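Local coordinates for DUF4785 domain-containing protein (Legionella pneumophila subsp. pneumophila, PDB 4KH9), which is of unknown function but binds calcium and combines an N-terminal domain with two E-set-like domains, at residues A[95-98]-A[99-102]. Sequence-based numbering, arbitrary orientation.
Sequences LLPL and KEAS
Glu-100 lies obliquely over the ring of Pro-97 at the bend where the edge strand 95-97 gives way to a single turn of helical backbone. The carboxylate rests against the ring: Glu-100 CD is 3.5 Å from Pro-97 CD, while OE2 passes 3.6 Å from Pro-97 CG. With CG beside its own backbone N (chi1 -71°) and the chain extended beyond it, the glutamate runs back over the ring, and OE1 continues to Leu-96 CD2 at 3.8 Å. This is the solvent side. Within this turn the carboxylate's nearest neighbours are ring and methyl carbons, met through van der Waals contact, and Glu-100 and Lys-99 are both exposed, as suits long charged side chains.

Tighter order lies in the backbone. Glu-100 N donates to Pro-97 O at 2.9 Å and Ala-101 N to Leu-98 O at 3.0 Å, the first two of three successive i to i+3 bonds, as in overlapping beta-turns. Both donors stand well above the carbonyl planes, and the first bond is noticeably bent, at 141°. Proline suits its place between Leu-96 and Leu-98, which make the backbone bonds to Ile-88 and Leu-86: its missing N-H costs that pairing nothing, and its ring restricts phi. Leu-98 turns from the bend into the interior, against Leu-86, Ile-88 and Leu-125. The turn brings Ala-101 CB to 3.4 Å from Leu-98 O, and so small a side chain suits a buried place against Ile-88 and Leu-125.

Ser-102 completes the series: its OG donates at 2.6 Å to Lys-99 O, in the carbonyl plane and on a lone pair, and its N donates to the same oxygen, which thus accepts two bonds. The chemistry divides the bend: backbone bonds and buried aliphatic groups hold it against strands 86-89 and 123-126, while the acid rests on proline at the surface.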
loop_
_atom_site.group_PDB
_atom_site.type_symbol
_atom_site.label_atom_id
_atom_site.label_comp_id
_atom_site.label_asym_id
_atom_site.label_seq_id
_atom_site.Cartn_x
_atom_site.Cartn_y
_atom_site.Cartn_z
ATOM N N LEU A 95 31.130 -24.337 -4.218
ATOM C CA LEU A 95 29.813 -24.923 -4.423
ATOM C C LEU A 95 29.424 -25.697 -3.184
ATOM O O LEU A 95 30.100 -26.664 -2.810
ATOM C CB LEU A 95 29.794 -25.832 -5.674
ATOM C CG LEU A 95 28.416 -26.334 -6.135
ATOM C CD1 LEU A 95 27.504 -25.178 -6.526
ATOM C CD2 LEU A 95 28.562 -27.292 -7.314
ATOM N N LEU A 96 28.342 -25.265 -2.535
ATOM C CA LEU A 96 27.902 -25.907 -1.309
ATOM C C LEU A 96 26.454 -26.347 -1.332
ATOM O O LEU A 96 25.632 -25.632 -1.911
ATOM C CB LEU A 96 28.043 -24.893 -0.148
ATOM C CG LEU A 96 29.411 -24.350 0.192
ATOM C CD1 LEU A 96 29.269 -23.082 1.032
ATOM C CD2 LEU A 96 30.255 -25.402 0.898
ATOM N N PRO A 97 26.077 -27.423 -0.575
ATOM C CA PRO A 97 24.642 -27.671 -0.337
ATOM C C PRO A 97 24.103 -26.414 0.370
ATOM O O PRO A 97 24.854 -25.829 1.155
ATOM C CB PRO A 97 24.643 -28.930 0.541
ATOM C CG PRO A 97 26.018 -29.539 0.352
ATOM C CD PRO A 97 26.903 -28.338 0.239
ATOM N N LEU A 98 22.886 -25.943 0.058
ATOM C CA LEU A 98 22.382 -24.673 0.621
ATOM C C LEU A 98 22.543 -24.593 2.159
ATOM O O LEU A 98 23.015 -23.574 2.670
ATOM C CB LEU A 98 20.921 -24.436 0.234
ATOM C CG LEU A 98 20.326 -23.045 0.537
ATOM C CD1 LEU A 98 21.112 -21.913 -0.150
ATOM C CD2 LEU A 98 18.862 -22.980 0.100
ATOM N N LYS A 99 22.202 -25.675 2.871
ATOM C CA LYS A 99 22.308 -25.780 4.335
ATOM C C LYS A 99 23.714 -25.448 4.869
ATOM O O LYS A 99 23.814 -24.890 5.958
ATOM C CB LYS A 99 21.929 -27.194 4.806
ATOM C CG LYS A 99 20.449 -27.407 4.918
ATOM C CD LYS A 99 20.171 -28.830 5.347
ATOM C CE LYS A 99 18.737 -29.224 5.099
ATOM N NZ LYS A 99 18.588 -30.699 5.138
ATOM N N GLU A 100 24.789 -25.766 4.099
ATOM C CA GLU A 100 26.181 -25.515 4.499
ATOM C C GLU A 100 26.578 -24.022 4.425
ATOM O O GLU A 100 27.608 -23.652 4.982
ATOM C CB GLU A 100 27.148 -26.365 3.660
ATOM C CG GLU A 100 27.035 -27.830 4.056
ATOM C CD GLU A 100 28.068 -28.782 3.501
ATOM O OE1 GLU A 100 29.171 -28.327 3.123
ATOM O OE2 GLU A 100 27.789 -30.000 3.501
ATOM N N ALA A 101 25.751 -23.169 3.811
ATOM C CA ALA A 101 25.958 -21.718 3.780
ATOM C C ALA A 101 25.351 -21.057 5.021
ATOM O O ALA A 101 25.592 -19.877 5.229
ATOM C CB ALA A 101 25.354 -21.107 2.517
ATOM N N SER A 102 24.528 -21.795 5.802
ATOM C CA SER A 102 23.898 -21.375 7.075
ATOM C C SER A 102 24.766 -21.789 8.248
ATOM O O SER A 102 25.644 -22.639 8.079
ATOM C CB SER A 102 22.502 -21.984 7.231
ATOM O OG SER A 102 22.529 -23.338 7.678
#